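Local coordinates for protein methylase yhhF (Escherichia coli, PDB 2FPO) that methylates the N2 atom of guanine 966 of 16S ribosomal RNA in the assembled 30S particle, with S-adenosyl-L-methionine as methyl donor, at residues L26-S31 and I94-T99; A56-C61 and R75-A80; M85-S90 and V107-A112; T121-V126 and N147-D152. One frame throughout, in Å; residues are numbered along the deposited sequence.

Contact 1: residues L26-S31 and I94-T99; sequences LPVPDS and IKNLAT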
loop_
_atom_site.group_PDB
_atom_site.type_symbol
_atom_site.label_atom_id
_atom_site.label_comp_id
_atom_site.label_asym_id
_atom_site.label_seq_id
_atom_site.Cartn_x
_atom_site.Cartn_y
_atom_site.Cartn_z
ATOM N N LEU A 26 -2.644 -18.062 -1.393
ATOM C CA LEU A 26 -1.278 -17.910 -1.958
ATOM C C LEU A 26 -0.159 -18.074 -0.913
ATOM O O LEU A 26 -0.296 -17.601 0.208
ATOM C CB LEU A 26 -1.121 -16.532 -2.640
ATOM C CG LEU A 26 -1.994 -16.151 -3.843
ATOM C CD1 LEU A 26 -1.850 -14.682 -4.104
ATOM C CD2 LEU A 26 -1.681 -16.940 -5.113
ATOM N N PRO A 27 0.964 -18.733 -1.285
ATOM C CA PRO A 27 2.072 -18.966 -0.340
ATOM C C PRO A 27 2.946 -17.725 -0.123
ATOM O O PRO A 27 3.324 -17.071 -1.089
ATOM C CB PRO A 27 2.887 -20.046 -1.039
ATOM C CG PRO A 27 2.717 -19.716 -2.472
ATOM C CD PRO A 27 1.267 -19.308 -2.607
ATOM N N VAL A 28 3.237 -17.394 1.133
ATOM C CA VAL A 28 4.147 -16.292 1.451
ATOM C C VAL A 28 5.202 -16.770 2.418
ATOM O O VAL A 28 4.907 -17.020 3.584
ATOM C CB VAL A 28 3.444 -14.998 1.966
ATOM C CG1 VAL A 28 2.586 -14.410 0.876
ATOM C CG2 VAL A 28 2.638 -15.256 3.255
ATOM N N PRO A 29 6.457 -16.830 1.946
ATOM C CA PRO A 29 7.480 -17.731 2.461
ATOM C C PRO A 29 7.856 -17.500 3.930
ATOM O O PRO A 29 7.338 -16.586 4.582
ATOM C CB PRO A 29 8.679 -17.452 1.539
ATOM C CG PRO A 29 8.478 -16.029 1.078
ATOM C CD PRO A 29 6.991 -15.924 0.904
ATOM N N ASP A 30 8.755 -18.355 4.415
ATOM C CA ASP A 30 9.259 -18.362 5.793
ATOM C C ASP A 30 10.102 -17.129 6.185
ATOM O O ASP A 30 11.338 -17.184 6.198
ATOM C CB ASP A 30 10.060 -19.661 6.034
ATOM C CG ASP A 30 10.890 -20.099 4.806
ATOM O OD1 ASP A 30 10.969 -19.355 3.797
ATOM O OD2 ASP A 30 11.462 -21.211 4.848
ATOM N N SER A 31 9.427 -16.028 6.516
ATOM C CA SER A 31 10.089 -14.822 7.031
ATOM C C SER A 31 9.084 -13.867 7.674
ATOM O O SER A 31 7.875 -13.982 7.464
ATOM C CB SER A 31 10.906 -14.103 5.935
ATOM O OG SER A 31 10.071 -13.469 4.981
ATOM N N ILE A 94 6.448 -11.930 -7.099
ATOM C CA ILE A 94 6.467 -12.096 -8.554
ATOM C C ILE A 94 5.835 -13.438 -8.967
ATOM O O ILE A 94 5.079 -13.511 -9.939
ATOM C CB ILE A 94 7.926 -11.980 -9.079
ATOM C CG1 ILE A 94 8.419 -10.520 -8.990
ATOM C CG2 ILE A 94 8.084 -12.589 -10.517
ATOM C CD1 ILE A 94 9.916 -10.373 -9.220
ATOM N N LYS A 95 6.207 -14.498 -8.264
ATOM C CA LYS A 95 5.611 -15.815 -8.473
ATOM C C LYS A 95 4.104 -15.803 -8.249
ATOM O O LYS A 95 3.360 -16.364 -9.059
ATOM C CB LYS A 95 6.264 -16.848 -7.566
ATOM C CG LYS A 95 7.700 -17.213 -7.963
ATOM C CD LYS A 95 8.228 -18.227 -6.988
ATOM C CE LYS A 95 9.741 -18.309 -7.012
ATOM N NZ LYS A 95 10.187 -19.185 -5.900
ATOM N N ASN A 96 3.644 -15.147 -7.166
ATOM C CA ASN A 96 2.207 -15.107 -6.894
ATOM C C ASN A 96 1.458 -14.325 -7.932
ATOM O O ASN A 96 0.361 -14.708 -8.291
ATOM C CB ASN A 96 1.890 -14.610 -5.480
ATOM C CG ASN A 96 2.372 -15.566 -4.424
ATOM O OD1 ASN A 96 2.533 -16.753 -4.688
ATOM N ND2 ASN A 96 2.608 -15.063 -3.222
ATOM N N LEU A 97 2.052 -13.250 -8.449
ATOM C CA LEU A 97 1.436 -12.538 -9.567
ATOM C C LEU A 97 1.315 -13.404 -10.831
ATOM O O LEU A 97 0.346 -13.277 -11.595
ATOM C CB LEU A 97 2.211 -11.254 -9.891
ATOM C CG LEU A 97 2.127 -10.118 -8.856
ATOM C CD1 LEU A 97 3.285 -9.150 -9.063
ATOM C CD2 LEU A 97 0.778 -9.377 -8.882
ATOM N N ALA A 98 2.309 -14.258 -11.063
ATOM C CA ALA A 98 2.296 -15.149 -12.223
ATOM C C ALA A 98 1.175 -16.206 -12.096
ATOM O O ALA A 98 0.433 -16.450 -13.052
ATOM C CB ALA A 98 3.681 -15.781 -12.423
ATOM N N THR A 99 1.021 -16.785 -10.910
ATOM C CA THR A 99 -0.104 -17.682 -10.583
ATOM C C THR A 99 -1.491 -17.083 -10.896
ATOM O O THR A 99 -2.347 -17.736 -11.499
ATOM C CB THR A 99 -0.062 -18.057 -9.095
ATOM O OG1 THR A 99 1.090 -18.873 -8.858
ATOM C CG2 THR A 99 -1.311 -18.802 -8.674
#
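Asn96 reaches Pro27 with CG set beside its own backbone N and anti to the carbonyl carbon (chi1 -66°), and a chi2 of -24° turns the amide so that ND2 meets the proline carbonyl. Leu26 starts out the same way, with CG beside its backbone N; its CD1 meets Asn96 and its CD2 meets Thr99, almost one turn further along the helix. The bond from Asn96 ND2 to Pro27 O is 3.0 Å long and nearly straight, 170° at the hydrogen. The oxygen lies close to the plane of the amide, while the donor is tilted from the plane of the carbonyl. The other end of the amide is also held, since Asn96 OD1 is hydrogen-bonded to Gln92 one turn earlier in the helix. Both ends of this buried group therefore have partners, and its rotation is fixed.

The contact ties the end of strand 25-27, part of a small two-stranded antiparallel sheet with strand 13-15, to helix 87-99 of the Rossmann-like methyltransferase domain. Apolar atoms fill in around the amide. Leu26 CD1 lies 4.0 Å from Asn96 CB, and Leu26 CD2 lies 4.0 Å from Thr99 CG2. The leucine side chain also touches Leu70 of helix 67-74. The ring of the exposed Pro27 edges past the amide, with CD 3.5 Å from Asn96 OD1. The side chains of Val28 and Asn96 cross at about a right angle, with Val28 CG1 4.1 Å from Asn96 ND2.

Contact 2: residues A56-C61 and R75-A80; sequences AQCLDC and RYAAGA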
loop_
_atom_site.group_PDB
_atom_site.type_symbol
_atom_site.label_atom_id
_atom_site.label_comp_id
_atom_site.label_asym_id
_atom_site.label_seq_id
_atom_site.Cartn_x
_atom_site.Cartn_y
_atom_site.Cartn_z
ATOM N N ALA A 56 -8.080 2.169 -10.337
ATOM C CA ALA A 56 -7.057 2.957 -9.629
ATOM C C ALA A 56 -5.639 2.509 -9.970
ATOM O O ALA A 56 -5.404 1.329 -10.199
ATOM C CB ALA A 56 -7.258 2.881 -8.105
ATOM N N GLN A 57 -4.705 3.463 -9.998
ATOM C CA GLN A 57 -3.283 3.163 -10.015
ATOM C C GLN A 57 -2.788 3.184 -8.571
ATOM O O GLN A 57 -2.915 4.205 -7.863
ATOM C CB GLN A 57 -2.531 4.170 -10.890
ATOM C CG GLN A 57 -2.296 3.664 -12.338
ATOM C CD GLN A 57 -1.243 2.511 -12.441
ATOM O OE1 GLN A 57 -1.129 1.863 -13.486
ATOM N NE2 GLN A 57 -0.485 2.265 -11.354
ATOM N N CYS A 58 -2.219 2.054 -8.143
ATOM C CA CYS A 58 -1.813 1.824 -6.751
ATOM C C CYS A 58 -0.313 1.631 -6.597
ATOM O O CYS A 58 0.356 0.978 -7.412
ATOM C CB CYS A 58 -2.525 0.592 -6.162
ATOM S SG CYS A 58 -4.316 0.635 -6.342
ATOM N N LEU A 59 0.217 2.204 -5.540
ATOM C CA LEU A 59 1.621 1.993 -5.226
ATOM C C LEU A 59 1.702 1.455 -3.799
ATOM O O LEU A 59 1.154 2.045 -2.871
ATOM C CB LEU A 59 2.377 3.322 -5.411
ATOM C CG LEU A 59 3.807 3.386 -4.858
ATOM C CD1 LEU A 59 4.724 2.544 -5.790
ATOM C CD2 LEU A 59 4.228 4.865 -4.750
ATOM N N ASP A 60 2.373 0.320 -3.618
ATOM C CA ASP A 60 2.600 -0.234 -2.279
ATOM C C ASP A 60 4.090 -0.062 -1.928
ATOM O O ASP A 60 4.951 -0.747 -2.513
ATOM C CB ASP A 60 2.211 -1.705 -2.278
ATOM C CG ASP A 60 2.014 -2.283 -0.871
ATOM O OD1 ASP A 60 2.557 -1.760 0.125
ATOM O OD2 ASP A 60 1.323 -3.300 -0.780
ATOM N N CYS A 61 4.371 0.839 -0.977
ATOM C CA CYS A 61 5.757 1.213 -0.636
ATOM C C CYS A 61 6.577 0.150 0.080
ATOM O O CYS A 61 7.817 0.219 0.028
ATOM C CB CYS A 61 5.799 2.513 0.170
ATOM S SG CYS A 61 5.125 3.925 -0.761
ATOM N N ARG A 75 -9.614 -6.458 -6.802
ATOM C CA ARG A 75 -10.765 -5.592 -6.800
ATOM C C ARG A 75 -10.710 -4.590 -7.961
ATOM O O ARG A 75 -11.327 -3.507 -7.918
ATOM C CB ARG A 75 -10.864 -4.919 -5.441
ATOM C CG ARG A 75 -11.012 -5.918 -4.291
ATOM C CD ARG A 75 -10.951 -5.184 -2.955
ATOM N NE ARG A 75 -10.992 -6.070 -1.778
ATOM C CZ ARG A 75 -11.971 -6.116 -0.882
ATOM N NH1 ARG A 75 -13.052 -5.344 -1.008
ATOM N NH2 ARG A 75 -11.875 -6.936 0.166
ATOM N N TYR A 76 -9.955 -4.989 -8.991
ATOM C CA TYR A 76 -9.932 -4.350 -10.303
ATOM C C TYR A 76 -9.241 -2.987 -10.332
ATOM O O TYR A 76 -9.574 -2.137 -11.163
ATOM C CB TYR A 76 -11.348 -4.283 -10.915
ATOM C CG TYR A 76 -12.027 -5.639 -11.025
ATOM C CD1 TYR A 76 -11.737 -6.506 -12.078
ATOM C CD2 TYR A 76 -12.959 -6.055 -10.062
ATOM C CE1 TYR A 76 -12.371 -7.753 -12.187
ATOM C CE2 TYR A 76 -13.588 -7.303 -10.149
ATOM C CZ TYR A 76 -13.288 -8.144 -11.209
ATOM O OH TYR A 76 -13.918 -9.366 -11.292
ATOM N N ALA A 77 -8.257 -2.785 -9.445
ATOM C CA ALA A 77 -7.248 -1.760 -9.673
ATOM C C ALA A 77 -6.778 -1.905 -11.119
ATOM O O ALA A 77 -6.633 -3.016 -11.602
ATOM C CB ALA A 77 -6.054 -1.939 -8.710
ATOM N N ALA A 78 -6.548 -0.782 -11.792
ATOM C CA ALA A 78 -5.978 -0.750 -13.142
ATOM C C ALA A 78 -4.528 -1.241 -13.123
ATOM O O ALA A 78 -4.098 -1.996 -14.016
ATOM C CB ALA A 78 -6.054 0.665 -13.700
ATOM N N GLY A 79 -3.780 -0.839 -12.097
ATOM C CA GLY A 79 -2.392 -1.281 -11.978
ATOM C C GLY A 79 -1.826 -1.068 -10.572
ATOM O O GLY A 79 -2.374 -0.282 -9.779
ATOM N N ALA A 80 -0.751 -1.801 -10.277
ATOM C CA ALA A 80 -0.064 -1.718 -8.981
ATOM C C ALA A 80 1.434 -1.892 -9.137
ATOM O O ALA A 80 1.919 -2.887 -9.703
ATOM C CB ALA A 80 -0.596 -2.738 -8.002
#
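Cys58 N donates to Gly79 O at 2.9 Å across two parallel strands, 57-60 and 79-83, with 158° at the hydrogen. The strands are joined through helix 67-74 in a beta-alpha-beta unit of the Rossmann-like sheet. Two residues back, Ala56 O faces two donors, Ala78 N and Gly79 N. Both bonds are weak: that from Ala78 N to Ala56 O is bent to 125°, and that from Gly79 N to Ala56 O is straighter but long at 3.3 Å. Cys58 O receives a CA-H...O contact from Ala80 CA at 3.1 Å. Beyond the pair, Cys58 and Asp60 continue the ladder with Thr81, and Gln57 and Leu59 bond to Ile125 on the other neighbouring strand.

The Gln57 side chain bends at chi2 (-71°) and lays its amide over the glycine, with OE1 3.7 Å from Gly79 CA. A side chain on that residue would run into the amide oxygen. An alanine in place of Gln57 would probably leave the Gly79 backbone without this cover and open a gap above it.

Cys58 and Ala80 share the face that looks to helix 67-74. There Cys58 SG rests 3.9 Å from Ala77 CB.

Contact 3: residues M85-S90 and V107-A112; sequences MDRAVS and VVNSNA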
loop_
_atom_site.group_PDB
_atom_site.type_symbol
_atom_site.label_atom_id
_atom_site.label_comp_id
_atom_site.label_asym_id
_atom_site.label_seq_id
_atom_site.Cartn_x
_atom_site.Cartn_y
_atom_site.Cartn_z
HETATM N N MSE A 85 11.877 -4.358 -0.265
HETATM C CA MSE A 85 13.320 -4.394 0.003
HETATM C C MSE A 85 13.895 -5.818 0.047
HETATM O O MSE A 85 15.027 -6.048 -0.376
HETATM C CB MSE A 85 13.630 -3.646 1.321
HETATM C CG MSE A 85 15.118 -3.314 1.577
HETATM SE SE MSE A 85 16.047 -4.592 2.758
HETATM C CE MSE A 85 16.154 -3.551 4.322
ATOM N N ASP A 86 13.123 -6.760 0.586
ATOM C CA ASP A 86 13.599 -8.138 0.755
ATOM C C ASP A 86 13.588 -8.923 -0.582
ATOM O O ASP A 86 12.527 -9.106 -1.196
ATOM C CB ASP A 86 12.766 -8.870 1.821
ATOM C CG ASP A 86 13.366 -10.208 2.217
ATOM O OD1 ASP A 86 13.500 -11.121 1.356
ATOM O OD2 ASP A 86 13.752 -10.350 3.393
ATOM N N ARG A 87 14.774 -9.358 -1.025
ATOM C CA ARG A 87 14.894 -10.042 -2.322
ATOM C C ARG A 87 14.053 -11.336 -2.368
ATOM O O ARG A 87 13.368 -11.598 -3.354
ATOM C CB ARG A 87 16.366 -10.311 -2.704
ATOM C CG ARG A 87 16.560 -10.910 -4.140
ATOM C CD ARG A 87 17.865 -11.685 -4.301
ATOM N NE ARG A 87 17.909 -12.780 -3.336
ATOM C CZ ARG A 87 18.868 -12.946 -2.431
ATOM N NH1 ARG A 87 18.793 -13.955 -1.570
ATOM N NH2 ARG A 87 19.906 -12.118 -2.395
ATOM N N ALA A 88 14.139 -12.160 -1.326
ATOM C CA ALA A 88 13.355 -13.394 -1.255
ATOM C C ALA A 88 11.822 -13.130 -1.312
ATOM O O ALA A 88 11.075 -13.831 -2.000
ATOM C CB ALA A 88 13.736 -14.180 -0.022
ATOM N N VAL A 89 11.379 -12.107 -0.590
ATOM C CA VAL A 89 9.987 -11.731 -0.523
ATOM C C VAL A 89 9.519 -11.132 -1.872
ATOM O O VAL A 89 8.447 -11.511 -2.353
ATOM C CB VAL A 89 9.746 -10.737 0.677
ATOM C CG1 VAL A 89 8.340 -10.180 0.644
ATOM C CG2 VAL A 89 10.009 -11.470 2.024
ATOM N N SER A 90 10.333 -10.250 -2.476
ATOM C CA SER A 90 10.044 -9.678 -3.813
ATOM C C SER A 90 9.879 -10.802 -4.849
ATOM O O SER A 90 8.988 -10.755 -5.685
ATOM C CB SER A 90 11.157 -8.740 -4.329
ATOM O OG SER A 90 11.611 -7.813 -3.377
ATOM N N VAL A 107 6.964 -5.580 -9.715
ATOM C CA VAL A 107 7.562 -5.643 -8.404
ATOM C C VAL A 107 8.921 -5.071 -8.586
ATOM O O VAL A 107 9.688 -5.500 -9.476
ATOM C CB VAL A 107 7.680 -7.107 -7.909
ATOM C CG1 VAL A 107 8.440 -7.173 -6.586
ATOM C CG2 VAL A 107 6.264 -7.772 -7.813
ATOM N N VAL A 108 9.253 -4.135 -7.716
ATOM C CA VAL A 108 10.566 -3.550 -7.719
ATOM C C VAL A 108 11.260 -3.913 -6.381
ATOM O O VAL A 108 10.744 -3.629 -5.286
ATOM C CB VAL A 108 10.492 -2.003 -7.871
ATOM C CG1 VAL A 108 11.868 -1.384 -7.776
ATOM C CG2 VAL A 108 9.777 -1.560 -9.208
ATOM N N ASN A 109 12.440 -4.514 -6.495
ATOM C CA ASN A 109 13.186 -4.963 -5.315
ATOM C C ASN A 109 14.032 -3.791 -4.870
ATOM O O ASN A 109 15.151 -3.618 -5.326
ATOM C CB ASN A 109 14.048 -6.186 -5.645
ATOM C CG ASN A 109 14.825 -6.721 -4.417
ATOM O OD1 ASN A 109 14.539 -6.364 -3.256
ATOM N ND2 ASN A 109 15.798 -7.571 -4.680
ATOM N N SER A 110 13.483 -2.957 -3.997
ATOM C CA SER A 110 14.203 -1.748 -3.573
ATOM C C SER A 110 13.695 -1.371 -2.201
ATOM O O SER A 110 12.527 -1.646 -1.859
ATOM C CB SER A 110 13.933 -0.570 -4.549
ATOM O OG SER A 110 14.518 0.655 -4.051
ATOM N N ASN A 111 14.533 -0.731 -1.423
ATOM C CA ASN A 111 14.017 -0.005 -0.271
ATOM C C ASN A 111 13.235 1.241 -0.741
ATOM O O ASN A 111 13.507 1.789 -1.829
ATOM C CB ASN A 111 15.161 0.350 0.706
ATOM C CG ASN A 111 16.107 1.406 0.153
ATOM O OD1 ASN A 111 15.932 2.584 0.412
ATOM N ND2 ASN A 111 17.060 0.992 -0.673
ATOM N N ALA A 112 12.281 1.695 0.071
ATOM C CA ALA A 112 11.402 2.802 -0.315
ATOM C C ALA A 112 12.087 4.160 -0.412
ATOM O O ALA A 112 11.727 4.959 -1.253
ATOM C CB ALA A 112 10.192 2.886 0.608
#
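Met85, a selenomethionine in this model, and Asn111 bring their backbones to a CA-CA distance of 4.5 Å, where the chain leaving strand 79-83 passes the chain leaving strand 105-108. These strands and helix 87-99 form a beta-alpha-beta unit of the Rossmann-like fold, and the contact lies at the start of the helix, near the strand ends.

In the conformer given, Met85 CG stands anti to the backbone N (chi1 -166°) and passes Asn111 CB at 3.8 Å. The polar end of Asn111 is engaged elsewhere: OD1 accepts from Ser114 N and caps helix 112-116. Asn109 packs against the first turn of helix 87-99, with its side-chain amide beside CB and CG of Arg87.

The helix start is held from within. Asp86 is the N-cap, and its OD1 accepts from Val89 N at 3.0 Å, met from above the carboxylate plane. Asp86 O accepts from the backbone N of Ser90. In the conformer given, Ser90 OG also donates to Asp86 O, at 2.7 Å and from above the carbonyl plane. Next to it, Val107 CG1 packs 3.7 Å from Ser90 O.

Contact 4: residues T121-V126 and N147-D152; sequences TPHNIV and NGWLAD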
loop_
_atom_site.group_PDB
_atom_site.type_symbol
_atom_site.label_atom_id
_atom_site.label_comp_id
_atom_site.label_asym_id
_atom_site.label_seq_id
_atom_site.Cartn_x
_atom_site.Cartn_y
_atom_site.Cartn_z
ATOM N N THR A 121 5.701 9.041 -10.553
ATOM C CA THR A 121 4.541 9.017 -11.414
ATOM C C THR A 121 3.286 9.000 -10.522
ATOM O O THR A 121 3.296 8.355 -9.479
ATOM C CB THR A 121 4.618 7.821 -12.427
ATOM O OG1 THR A 121 3.611 8.002 -13.417
ATOM C CG2 THR A 121 4.433 6.450 -11.750
ATOM N N PRO A 122 2.241 9.783 -10.874
ATOM C CA PRO A 122 1.120 9.901 -9.929
ATOM C C PRO A 122 0.252 8.640 -9.741
ATOM O O PRO A 122 -0.098 7.940 -10.706
ATOM C CB PRO A 122 0.292 11.053 -10.505
ATOM C CG PRO A 122 0.620 11.038 -11.985
ATOM C CD PRO A 122 2.066 10.639 -12.059
ATOM N N HIS A 123 -0.083 8.368 -8.484
ATOM C CA HIS A 123 -0.967 7.259 -8.120
ATOM C C HIS A 123 -2.188 7.770 -7.361
ATOM O O HIS A 123 -2.096 8.719 -6.563
ATOM C CB HIS A 123 -0.226 6.224 -7.262
ATOM C CG HIS A 123 0.877 5.514 -7.980
ATOM N ND1 HIS A 123 2.121 6.079 -8.186
ATOM C CD2 HIS A 123 0.906 4.298 -8.583
ATOM C CE1 HIS A 123 2.880 5.220 -8.854
ATOM N NE2 HIS A 123 2.160 4.143 -9.127
ATOM N N ASN A 124 -3.312 7.101 -7.598
ATOM C CA ASN A 124 -4.577 7.352 -6.934
ATOM C C ASN A 124 -4.618 6.821 -5.487
ATOM O O ASN A 124 -5.286 7.417 -4.612
ATOM C CB ASN A 124 -5.698 6.674 -7.742
ATOM C CG ASN A 124 -5.705 7.101 -9.192
ATOM O OD1 ASN A 124 -6.050 8.250 -9.520
ATOM N ND2 ASN A 124 -5.310 6.188 -10.078
ATOM N N ILE A 125 -3.930 5.701 -5.255
ATOM C CA ILE A 125 -3.926 5.016 -3.952
ATOM C C ILE A 125 -2.522 4.566 -3.576
ATOM O O ILE A 125 -1.866 3.835 -4.330
ATOM C CB ILE A 125 -4.899 3.771 -3.960
ATOM C CG1 ILE A 125 -6.347 4.196 -4.291
ATOM C CG2 ILE A 125 -4.791 2.925 -2.665
ATOM C CD1 ILE A 125 -7.372 3.048 -4.315
ATOM N N VAL A 126 -2.071 4.960 -2.400
ATOM C CA VAL A 126 -0.737 4.545 -1.906
ATOM C C VAL A 126 -0.848 3.915 -0.532
ATOM O O VAL A 126 -1.571 4.428 0.347
ATOM C CB VAL A 126 0.292 5.730 -1.888
ATOM C CG1 VAL A 126 1.704 5.287 -1.431
ATOM C CG2 VAL A 126 0.370 6.403 -3.249
ATOM N N ASN A 147 7.961 14.278 -4.656
ATOM C CA ASN A 147 8.503 13.737 -5.890
ATOM C C ASN A 147 7.462 13.303 -6.940
ATOM O O ASN A 147 7.786 12.591 -7.882
ATOM C CB ASN A 147 9.530 12.630 -5.562
ATOM C CG ASN A 147 10.761 13.193 -4.860
ATOM O OD1 ASN A 147 11.074 14.363 -5.016
ATOM N ND2 ASN A 147 11.440 12.377 -4.079
ATOM N N GLY A 148 6.219 13.763 -6.784
ATOM C CA GLY A 148 5.201 13.557 -7.809
ATOM C C GLY A 148 4.576 12.175 -7.824
ATOM O O GLY A 148 4.022 11.749 -8.841
ATOM N N TRP A 149 4.621 11.470 -6.693
ATOM C CA TRP A 149 4.039 10.132 -6.639
ATOM C C TRP A 149 2.502 10.106 -6.480
ATOM O O TRP A 149 1.879 9.046 -6.510
ATOM C CB TRP A 149 4.704 9.345 -5.486
ATOM C CG TRP A 149 6.186 9.096 -5.755
ATOM C CD1 TRP A 149 7.244 9.761 -5.222
ATOM C CD2 TRP A 149 6.735 8.120 -6.668
ATOM N NE1 TRP A 149 8.440 9.240 -5.713
ATOM C CE2 TRP A 149 8.150 8.255 -6.626
ATOM C CE3 TRP A 149 6.159 7.149 -7.529
ATOM C CZ2 TRP A 149 9.008 7.447 -7.380
ATOM C CZ3 TRP A 149 7.023 6.353 -8.315
ATOM C CH2 TRP A 149 8.422 6.503 -8.224
ATOM N N LEU A 150 1.902 11.266 -6.254
ATOM C CA LEU A 150 0.485 11.324 -5.858
ATOM C C LEU A 150 -0.289 12.016 -6.958
ATOM O O LEU A 150 0.159 13.026 -7.459
ATOM C CB LEU A 150 0.312 12.080 -4.512
ATOM C CG LEU A 150 1.084 11.532 -3.294
ATOM C CD1 LEU A 150 0.777 12.326 -2.042
ATOM C CD2 LEU A 150 0.691 10.098 -3.068
ATOM N N ALA A 151 -1.429 11.446 -7.338
ATOM C CA ALA A 151 -2.370 12.100 -8.225
ATOM C C ALA A 151 -2.999 13.225 -7.431
ATOM O O ALA A 151 -2.948 13.230 -6.197
ATOM C CB ALA A 151 -3.439 11.120 -8.734
ATOM N N ASP A 152 -3.533 14.195 -8.165
ATOM C CA ASP A 152 -4.238 15.350 -7.618
ATOM C C ASP A 152 -5.035 15.115 -6.336
ATOM O O ASP A 152 -4.861 15.903 -5.390
ATOM C CB ASP A 152 -5.109 16.024 -8.700
ATOM C CG ASP A 152 -4.270 16.755 -9.748
ATOM O OD1 ASP A 152 -3.033 16.837 -9.555
ATOM O OD2 ASP A 152 -4.826 17.247 -10.761
#
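His123 and Trp149 lie side by side and point the same way, with His123 CE1 4.0 Å from Trp149 CE3 at the edge of the indole. Trp149 O sits at the edge of the imidazole, in its plane, and receives a weak bond from ND1. Trp149 O also accepts from His123 N at 2.9 Å, so one carbonyl holds both backbone and ring. In return Ala151 N donates to His123 O, 2.9 Å away and nearly straight at 173°. These backbone bonds flank a parallel bridge between His123 and Leu150.

One face of the indole is covered by Thr121 N, 3.5 Å above the ring plane of Trp149 and offset toward its rim. Replacing Trp149 with an alanine would probably uncover the Thr121 backbone and leave His123 CE1 without its indole neighbour.

Val126 and Leu150 cross at about a right angle, with CG2 of the valine 3.7 Å from CD2 of the leucine. Pro122 CB packs 4.1 Å from Ala151 CB.

Trp149 NE1 is anchored to Leu116 O, and its ring meets Phe115 of helix 112-116. Leu144 of helix 137-146 touches both Trp149 and Val126. Strand 123-128 runs between strands 57-60 and 154-161 of the main sheet.

Overall arrangement
Contacts 2, 3 and 4 all reach the seven-stranded sheet of the methyltransferase fold, while contact 1 lies outside it on helix 87-99. Contacts 2 and 4 are closest, with centres 11 Å apart. Their strands 57-60 and 123-128 are neighbours, and Leu59 N lies 2.9 Å from Ile125 O, a probable hydrogen bond. Contacts 1 and 3 share helix 87-99 and touch through Leu97 CD1 and Val107 CG2, 3.5 Å apart. Contact 3 meets contact 2 where Cys61 O lies 3.6 Å from Ala112 CB. The centres of contacts 1 and 4 are 26 Å apart. Rossmann-like methyltransferases typically bind S-adenosyl-L-methionine at the C-terminal strand ends, so contact 3, at those ends of 79-83 and 105-108, probably lies near the cofactor site.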